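Local coordinates for protein isomaltodextranase (Arthrobacter globiformis, PDB 5AWQ) that hydrolyses alpha-1,6-glucosidic linkages of dextran-like polysaccharides, releasing successive isomaltose units from the non-reducing chain ends, at residues Tyr125-Val130 against Leu198-Leu203; Gly86-Thr91 against His131-Glu136; Arg531-Asn536 against Asn602-Glu607. All coordinates share one frame; numbering follows the deposited sequence.

Interaction 1: residues Tyr125-Val130 against Leu198-Leu203. With GLC (alpha-D-glucopyranose), chain B.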
# COMPACT_ATOMS: atom_id res chain seq x y z
N TYR A 125 -17.65 -0.06 -1.95
CA TYR A 125 -18.59 -0.95 -2.64
C TYR A 125 -17.83 -1.97 -3.46
O TYR A 125 -16.70 -1.72 -3.88
CB TYR A 125 -19.60 -0.18 -3.53
CG TYR A 125 -20.92 -0.92 -3.60
CD1 TYR A 125 -21.79 -0.90 -2.53
CD2 TYR A 125 -21.28 -1.68 -4.73
CE1 TYR A 125 -22.98 -1.58 -2.56
CE2 TYR A 125 -22.48 -2.37 -4.77
CZ TYR A 125 -23.33 -2.32 -3.68
OH TYR A 125 -24.52 -3.01 -3.71
N ASN A 126 -18.45 -3.13 -3.69
CA ASN A 126 -17.89 -4.18 -4.50
C ASN A 126 -18.74 -4.28 -5.77
O ASN A 126 -19.95 -4.56 -5.69
CB ASN A 126 -17.87 -5.50 -3.72
CG ASN A 126 -17.19 -6.61 -4.49
OD1 ASN A 126 -17.25 -6.66 -5.73
ND2 ASN A 126 -16.54 -7.52 -3.77
N PRO A 127 -18.14 -4.00 -6.93
CA PRO A 127 -18.92 -3.97 -8.17
C PRO A 127 -19.34 -5.35 -8.68
O PRO A 127 -19.98 -5.45 -9.73
CB PRO A 127 -17.97 -3.29 -9.15
CG PRO A 127 -16.61 -3.67 -8.67
CD PRO A 127 -16.71 -3.77 -7.16
N LEU A 128 -19.03 -6.41 -7.93
CA LEU A 128 -19.58 -7.75 -8.17
C LEU A 128 -20.83 -8.00 -7.35
O LEU A 128 -21.42 -9.07 -7.47
CB LEU A 128 -18.53 -8.84 -7.89
CG LEU A 128 -17.61 -9.17 -9.07
CD1 LEU A 128 -16.77 -7.99 -9.51
CD2 LEU A 128 -16.70 -10.33 -8.70
N TRP A 129 -21.25 -7.04 -6.52
CA TRP A 129 -22.52 -7.16 -5.84
C TRP A 129 -23.62 -6.70 -6.78
O TRP A 129 -23.48 -5.68 -7.46
CB TRP A 129 -22.60 -6.33 -4.56
CG TRP A 129 -21.92 -6.93 -3.35
CD1 TRP A 129 -21.83 -8.24 -3.03
CD2 TRP A 129 -21.27 -6.21 -2.31
NE1 TRP A 129 -21.15 -8.39 -1.84
CE2 TRP A 129 -20.82 -7.15 -1.37
CE3 TRP A 129 -21.05 -4.84 -2.04
CZ2 TRP A 129 -20.13 -6.79 -0.21
CZ3 TRP A 129 -20.35 -4.49 -0.89
CH2 TRP A 129 -19.90 -5.46 0.01
N VAL A 130 -24.71 -7.46 -6.80
CA VAL A 130 -25.91 -7.14 -7.56
C VAL A 130 -27.06 -7.17 -6.57
O VAL A 130 -27.34 -8.23 -5.98
CB VAL A 130 -26.15 -8.17 -8.70
CG1 VAL A 130 -27.27 -7.68 -9.58
CG2 VAL A 130 -24.91 -8.38 -9.56
N LEU A 198 -11.84 3.87 -4.14
CA LEU A 198 -12.90 2.86 -4.09
C LEU A 198 -12.39 1.68 -3.28
O LEU A 198 -11.37 1.08 -3.62
CB LEU A 198 -13.28 2.42 -5.52
CG LEU A 198 -14.43 1.39 -5.62
CD1 LEU A 198 -15.75 1.95 -5.13
CD2 LEU A 198 -14.56 0.87 -7.04
N ARG A 199 -13.12 1.34 -2.23
CA ARG A 199 -12.74 0.29 -1.30
C ARG A 199 -13.62 -0.92 -1.53
O ARG A 199 -14.81 -0.89 -1.26
CB ARG A 199 -12.83 0.79 0.13
CG ARG A 199 -11.95 2.00 0.36
CD ARG A 199 -11.76 2.33 1.81
NE ARG A 199 -10.68 1.54 2.35
CZ ARG A 199 -10.83 0.53 3.22
NH1 ARG A 199 -9.77 -0.11 3.63
NH2 ARG A 199 -12.02 0.19 3.64
N ILE A 200 -12.99 -1.96 -2.07
CA ILE A 200 -13.68 -3.16 -2.55
C ILE A 200 -13.43 -4.32 -1.60
O ILE A 200 -12.30 -4.84 -1.52
CB ILE A 200 -13.18 -3.53 -3.96
CG1 ILE A 200 -13.37 -2.34 -4.92
CG2 ILE A 200 -13.87 -4.78 -4.45
CD1 ILE A 200 -12.86 -2.60 -6.33
N ASP A 201 -14.49 -4.72 -0.89
CA ASP A 201 -14.40 -5.70 0.18
C ASP A 201 -15.09 -7.00 -0.23
O ASP A 201 -15.81 -7.07 -1.22
CB ASP A 201 -15.07 -5.14 1.44
CG ASP A 201 -14.62 -5.80 2.73
OD1 ASP A 201 -13.72 -6.66 2.71
OD2 ASP A 201 -15.17 -5.39 3.78
N PHE A 202 -14.79 -8.05 0.55
CA PHE A 202 -15.46 -9.33 0.47
C PHE A 202 -15.11 -10.16 -0.77
O PHE A 202 -15.75 -11.16 -1.02
CB PHE A 202 -16.98 -9.19 0.65
CG PHE A 202 -17.38 -8.90 2.07
CD1 PHE A 202 -17.38 -9.91 3.02
CD2 PHE A 202 -17.73 -7.63 2.45
CE1 PHE A 202 -17.76 -9.67 4.31
CE2 PHE A 202 -18.08 -7.37 3.76
CZ PHE A 202 -18.09 -8.39 4.69
N LEU A 203 -14.04 -9.82 -1.49
CA LEU A 203 -13.68 -10.68 -2.62
C LEU A 203 -13.14 -12.06 -2.22
O LEU A 203 -13.25 -12.97 -3.02
CB LEU A 203 -12.75 -10.02 -3.61
CG LEU A 203 -13.37 -8.90 -4.44
CD1 LEU A 203 -12.26 -8.13 -5.14
CD2 LEU A 203 -14.37 -9.45 -5.46
C1 GLC B . -15.35 -6.90 6.72
C2 GLC B . -14.14 -5.98 6.60
C3 GLC B . -14.26 -4.73 7.45
C4 GLC B . -15.59 -4.02 7.16
C5 GLC B . -16.71 -5.04 7.37
C6 GLC B . -18.10 -4.48 7.08
O2 GLC B . -12.98 -6.73 6.96
O3 GLC B . -13.15 -3.86 7.25
O4 GLC B . -15.76 -2.92 8.04
O5 GLC B . -16.54 -6.18 6.53
O6 GLC B . -19.08 -5.41 7.52
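The amide of Asn126 reaches across to the backbone of the other segment, where ND2 donates to Asp201 O at 2.7 Å, with the donor tilted somewhat from the carbonyl plane. CG stands anti to the backbone N (chi1 -175°), which swings the amide past Ile200, whose CG2 meets Asn126 CG at 3.8 Å with the two side chains at about a right angle. The other end of the amide is also held: OD1 accepts from Leu128 N at 2.8 Å, an Asx turn inside the type I turn from Asn126 to Trp129. Leu203 CD2 packs against ND2. Both polar atoms of this buried amide thus have a partner, which fixes the turn of the group. Residues 125-130 follow strand 120-124, whereas 198-203 begin within the adjacent parallel strand 197-200 and run past its C-terminal end, in the (beta/alpha)8 barrel of this glycoside hydrolase family 27 enzyme, where the catalytic residues lie at the C-terminal ends of the strands. Asp201, the probable nucleophile, turns its carboxylate toward glucose, OD2 lying 3.1 Å from C2 of the sugar and also bonded to Tyr124. Trp129 offers the edge of its indole to Phe202, CZ2 to CD2 at 3.7 Å, while Asn126 CB lies over one indole face. The Phe202 ring in turn carries its CZ to 3.3 Å from O5 of the glucose.

Interaction 2: residues Gly86-Thr91 against His131-Glu136; sequences GSSRTT and HRAAVE
The backbone of Gly86-Thr91, an irregular loop, passes the start of a short helix, with Ser88 CA and Ala133 CA 5.9 Å apart and Thr90 lying nearest Ala134. His131 occupies the N-cap of helix 132-135: its ND1 accepts from Ala133 N at 3.0 Å, along a nearly straight bond (167°) that runs in the plane of the imidazole. A histidine is thus both cap and contact surface, for one face of the same ring is turned to the loop. Ser88 CA sits over the middle of that face, 3.7 Å from the ring centroid, in a CH-pi contact, and Ser88 CB comes to 3.4 Å from CE1 of His131. The His131 side chain extends away from its own backbone N (chi1 -156°), a setting that brings ND1 back to the helix start. NE2 on the far side of the ring is bonded to Glu85 O, so both ring nitrogens have partners and the imidazole is held against rotation. Ser87 O adds a close approach to His131 CD2, at 3.2 Å. Beyond the ring the packing is lighter, made by two small methyl groups of the helix. Ser88 CB meets Ala133 CB at 4.0 Å, while the serine hydroxyl is bonded to Asp101. The contact joins the loop after barrel strand 77-79 to the short helix that follows strand 129-131. At the far end Thr90, whose OG1 is bonded to Lys140 NZ, brings that same oxygen to 3.9 Å from Ala134 CB.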
# COMPACT_ATOMS: atom_id res chain seq x y z
N GLY A 86 -28.92 -2.31 3.05
CA GLY A 86 -30.05 -1.39 2.97
C GLY A 86 -29.92 -0.29 1.95
O GLY A 86 -30.73 0.64 1.91
N SER A 87 -28.88 -0.37 1.10
CA SER A 87 -28.81 0.48 -0.09
C SER A 87 -29.38 -0.28 -1.29
O SER A 87 -28.66 -0.97 -2.00
CB SER A 87 -27.36 0.91 -0.34
OG SER A 87 -27.27 1.84 -1.41
N SER A 88 -30.70 -0.15 -1.50
CA SER A 88 -31.39 -0.95 -2.51
C SER A 88 -31.77 -0.17 -3.76
O SER A 88 -31.89 -0.77 -4.83
CB SER A 88 -32.64 -1.62 -1.93
OG SER A 88 -33.72 -0.70 -1.82
N ARG A 89 -31.96 1.14 -3.63
CA ARG A 89 -32.33 1.98 -4.78
C ARG A 89 -31.16 2.01 -5.76
O ARG A 89 -30.00 2.18 -5.36
CB ARG A 89 -32.64 3.43 -4.36
CG ARG A 89 -33.88 3.62 -3.48
CD ARG A 89 -34.08 5.09 -3.07
NE ARG A 89 -33.00 5.55 -2.18
CZ ARG A 89 -33.02 6.68 -1.47
NH1 ARG A 89 -34.06 7.51 -1.51
NH2 ARG A 89 -31.97 7.00 -0.70
N THR A 90 -31.46 1.85 -7.05
CA THR A 90 -30.42 1.88 -8.08
C THR A 90 -30.86 2.66 -9.31
O THR A 90 -32.06 2.90 -9.55
CB THR A 90 -30.03 0.46 -8.54
OG1 THR A 90 -31.17 -0.20 -9.10
CG2 THR A 90 -29.47 -0.36 -7.39
N THR A 91 -29.86 3.03 -10.11
CA THR A 91 -30.10 3.62 -11.42
C THR A 91 -30.79 2.59 -12.31
O THR A 91 -30.97 1.41 -11.96
CB THR A 91 -28.79 4.04 -12.12
OG1 THR A 91 -28.04 2.86 -12.47
CG2 THR A 91 -27.94 4.99 -11.26
N HIS A 131 -27.72 -6.04 -6.36
CA HIS A 131 -28.75 -6.00 -5.33
C HIS A 131 -29.98 -6.78 -5.78
O HIS A 131 -30.41 -6.70 -6.93
CB HIS A 131 -29.14 -4.57 -4.95
CG HIS A 131 -29.71 -4.47 -3.58
ND1 HIS A 131 -31.00 -4.87 -3.29
CD2 HIS A 131 -29.16 -4.10 -2.41
CE1 HIS A 131 -31.22 -4.71 -2.00
NE2 HIS A 131 -30.12 -4.24 -1.44
N ARG A 132 -30.56 -7.51 -4.84
CA ARG A 132 -31.80 -8.25 -5.11
C ARG A 132 -32.90 -7.35 -5.70
O ARG A 132 -33.64 -7.77 -6.58
CB ARG A 132 -32.28 -8.89 -3.81
CG ARG A 132 -33.43 -9.87 -3.93
CD ARG A 132 -34.07 -10.03 -2.55
NE ARG A 132 -35.06 -11.11 -2.55
CZ ARG A 132 -34.96 -12.27 -1.91
NH1 ARG A 132 -33.91 -12.56 -1.15
NH2 ARG A 132 -35.94 -13.16 -2.00
N ALA A 133 -33.00 -6.12 -5.22
CA ALA A 133 -34.02 -5.18 -5.72
C ALA A 133 -33.79 -4.86 -7.21
O ALA A 133 -34.75 -4.62 -7.95
CB ALA A 133 -34.02 -3.90 -4.91
N ALA A 134 -32.54 -4.83 -7.64
CA ALA A 134 -32.26 -4.56 -9.05
C ALA A 134 -32.60 -5.78 -9.88
O ALA A 134 -33.17 -5.65 -10.96
CB ALA A 134 -30.81 -4.13 -9.24
N VAL A 135 -32.27 -6.96 -9.38
CA VAL A 135 -32.63 -8.22 -10.04
C VAL A 135 -34.15 -8.35 -10.22
O VAL A 135 -34.63 -8.81 -11.27
CB VAL A 135 -32.06 -9.42 -9.25
CG1 VAL A 135 -32.69 -10.73 -9.71
CG2 VAL A 135 -30.55 -9.47 -9.40
N GLU A 136 -34.88 -7.93 -9.19
CA GLU A 136 -36.34 -8.06 -9.18
C GLU A 136 -37.06 -7.05 -10.07
O GLU A 136 -38.26 -7.17 -10.29
CB GLU A 136 -36.86 -7.95 -7.74
CG GLU A 136 -36.57 -9.20 -6.92
CD GLU A 136 -36.74 -9.00 -5.43
OE1 GLU A 136 -37.00 -7.87 -4.96
OE2 GLU A 136 -36.58 -10.01 -4.71

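Interaction 3: residues Arg531-Asn536 against Asn602-Glu607; sequences RYRYAN and NLNWIE. With GLC (alpha-D-glucopyranose), chain C.
Arg531 grips Glu607 side-on, with NH2 at 2.9 Å and NE at 3.2 Å from the one oxygen OE1, which lies at the edge of the guanidinium while the guanidinium and carboxylate planes stand 80° apart. A bend at chi3 (-64°) turns the guanidinium toward the acid; Asp609 gives Arg531 a second carboxylate, and Arg475 binds OE2 of Glu607. The main chains pair antiparallel, Arg531 N to Glu607 O and Glu607 N to Arg531 O both measuring 2.9 Å. A classic bulge follows, Asn604 and Trp605 both facing Arg533, whose O accepts from Asn604 N at 2.8 Å. On the face that also carries Arg531 and Glu607, Arg533 lays CB over the Trp605 indole, 3.5 Å from the six-membered ring centroid, with its guanidinium only 18° from parallel to the ring and NH1 bonded to Gly495 O. Trp605 NE1 is bonded to Asp497. With an alanine here, the Arg533 chain would probably lose its flat support and Asp497 its indole N-H partner. On the opposite face Tyr532 CD2 packs on Ile606 CG2 at 3.8 Å. Within the CBM6-family beta-sandwich domain, Asn602 lies at a glucose site that His493 and Gln506 also serve; strand 526-535 is flanked by 574-582, and strand 601-609 by 473-477 and 501-505.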
# COMPACT_ATOMS: atom_id res chain seq x y z
N ARG A 531 26.23 5.49 -9.64
CA ARG A 531 27.08 4.37 -9.33
C ARG A 531 26.23 3.23 -8.81
O ARG A 531 25.22 3.46 -8.14
CB ARG A 531 28.15 4.78 -8.31
CG ARG A 531 29.24 5.68 -8.91
CD ARG A 531 30.31 6.08 -7.90
NE ARG A 531 29.75 6.89 -6.82
CZ ARG A 531 29.43 8.18 -6.91
NH1 ARG A 531 29.60 8.86 -8.05
NH2 ARG A 531 28.91 8.81 -5.85
N TYR A 532 26.64 2.00 -9.11
CA TYR A 532 25.92 0.81 -8.69
C TYR A 532 26.90 -0.11 -7.98
O TYR A 532 27.83 -0.61 -8.63
CB TYR A 532 25.36 0.06 -9.90
CG TYR A 532 24.62 0.88 -10.94
CD1 TYR A 532 25.30 1.58 -11.95
CD2 TYR A 532 23.23 0.88 -10.98
CE1 TYR A 532 24.61 2.30 -12.91
CE2 TYR A 532 22.54 1.59 -11.94
CZ TYR A 532 23.23 2.29 -12.91
OH TYR A 532 22.52 2.99 -13.85
N ARG A 533 26.73 -0.33 -6.68
CA ARG A 533 27.59 -1.29 -6.00
C ARG A 533 26.96 -2.65 -6.10
O ARG A 533 25.81 -2.86 -5.69
CB ARG A 533 27.88 -0.93 -4.54
CG ARG A 533 28.90 -1.84 -3.87
CD ARG A 533 29.43 -1.25 -2.58
NE ARG A 533 30.64 -1.92 -2.10
CZ ARG A 533 30.71 -2.89 -1.18
NH1 ARG A 533 29.62 -3.36 -0.59
NH2 ARG A 533 31.88 -3.40 -0.84
N TYR A 534 27.73 -3.59 -6.64
CA TYR A 534 27.20 -4.86 -7.09
C TYR A 534 28.17 -6.02 -6.86
O TYR A 534 29.36 -5.81 -6.61
CB TYR A 534 26.87 -4.76 -8.58
CG TYR A 534 28.12 -4.89 -9.44
CD1 TYR A 534 28.97 -3.81 -9.63
CD2 TYR A 534 28.44 -6.10 -10.03
CE1 TYR A 534 30.12 -3.93 -10.40
CE2 TYR A 534 29.59 -6.23 -10.79
CZ TYR A 534 30.42 -5.15 -10.96
OH TYR A 534 31.56 -5.30 -11.73
N ALA A 535 27.64 -7.24 -6.93
CA ALA A 535 28.46 -8.46 -7.02
C ALA A 535 28.05 -9.21 -8.29
O ALA A 535 26.90 -9.15 -8.72
CB ALA A 535 28.29 -9.34 -5.79
N ASN A 536 29.02 -9.89 -8.91
CA ASN A 536 28.80 -10.72 -10.09
C ASN A 536 29.92 -11.75 -10.24
O ASN A 536 31.00 -11.42 -10.71
CB ASN A 536 28.72 -9.87 -11.35
CG ASN A 536 28.72 -10.70 -12.63
OD1 ASN A 536 28.41 -11.89 -12.62
ND2 ASN A 536 29.07 -10.06 -13.75
N ASN A 602 24.09 -9.24 -7.84
CA ASN A 602 23.51 -8.82 -6.56
C ASN A 602 23.73 -7.32 -6.43
O ASN A 602 24.83 -6.84 -6.69
CB ASN A 602 24.16 -9.57 -5.39
CG ASN A 602 23.90 -11.06 -5.43
OD1 ASN A 602 22.90 -11.51 -6.00
ND2 ASN A 602 24.79 -11.84 -4.82
N LEU A 603 22.69 -6.58 -6.01
CA LEU A 603 22.75 -5.13 -5.97
C LEU A 603 22.74 -4.67 -4.52
O LEU A 603 21.82 -4.99 -3.76
CB LEU A 603 21.55 -4.51 -6.70
CG LEU A 603 21.58 -2.98 -6.76
CD1 LEU A 603 22.77 -2.48 -7.55
CD2 LEU A 603 20.28 -2.42 -7.30
N ASN A 604 23.76 -3.91 -4.13
CA ASN A 604 23.84 -3.35 -2.77
C ASN A 604 23.20 -1.98 -2.68
O ASN A 604 22.39 -1.71 -1.78
CB ASN A 604 25.30 -3.26 -2.33
CG ASN A 604 25.48 -3.05 -0.84
OD1 ASN A 604 24.54 -3.05 -0.02
ND2 ASN A 604 26.71 -2.88 -0.47
N TRP A 605 23.57 -1.08 -3.57
CA TRP A 605 23.04 0.27 -3.58
C TRP A 605 23.28 0.96 -4.88
O TRP A 605 24.05 0.50 -5.72
CB TRP A 605 23.62 1.12 -2.43
CG TRP A 605 25.13 1.15 -2.21
CD1 TRP A 605 25.79 0.59 -1.16
CD2 TRP A 605 26.13 1.84 -2.98
NE1 TRP A 605 27.13 0.85 -1.24
CE2 TRP A 605 27.37 1.62 -2.35
CE3 TRP A 605 26.11 2.59 -4.16
CZ2 TRP A 605 28.58 2.13 -2.85
CZ3 TRP A 605 27.31 3.11 -4.65
CH2 TRP A 605 28.52 2.87 -3.99
N ILE A 606 22.60 2.09 -5.05
CA ILE A 606 22.93 3.06 -6.08
C ILE A 606 23.28 4.37 -5.40
O ILE A 606 22.85 4.65 -4.27
CB ILE A 606 21.81 3.26 -7.15
CG1 ILE A 606 20.56 3.93 -6.57
CG2 ILE A 606 21.48 1.94 -7.83
CD1 ILE A 606 19.64 4.50 -7.62
N GLU A 607 24.13 5.14 -6.07
CA GLU A 607 24.48 6.48 -5.62
C GLU A 607 24.27 7.44 -6.77
O GLU A 607 24.59 7.09 -7.92
CB GLU A 607 25.93 6.53 -5.13
CG GLU A 607 26.09 6.20 -3.66
CD GLU A 607 27.52 6.32 -3.17
OE1 GLU A 607 28.40 6.72 -3.97
OE2 GLU A 607 27.78 5.99 -2.00
C1 GLC C . 24.48 -17.58 -6.88
C2 GLC C . 24.84 -16.61 -5.76
C3 GLC C . 23.70 -15.61 -5.57
C4 GLC C . 23.40 -14.93 -6.90
C5 GLC C . 23.09 -15.95 -7.98
C6 GLC C . 22.86 -15.28 -9.33
O2 GLC C . 25.07 -17.34 -4.57
O3 GLC C . 24.12 -14.63 -4.62
O4 GLC C . 22.26 -14.05 -6.76
O5 GLC C . 24.21 -16.86 -8.08
O6 GLC C . 22.47 -16.25 -10.30

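From the N terminus, residues 86-91 open interaction 2 in the loop after barrel strand 77-79. Before it closes, residues 125-130 open interaction 1; the chain then runs directly on into 131-136, which closes interaction 2, and interaction 1 closes at 198-203. The two loops therefore cross, and they touch through Val130 CG1 and Val135 CG2, 3.7 Å apart, their centres about 15 Å from each other. Together they tie the barrel's catalytic end to the outlying loop and helix beside it. Interaction 3 follows in series, closing a loop of strands in the carbohydrate-binding domain, its centre about 43 Å from that of interaction 1, on the opposite side of the chain's centre.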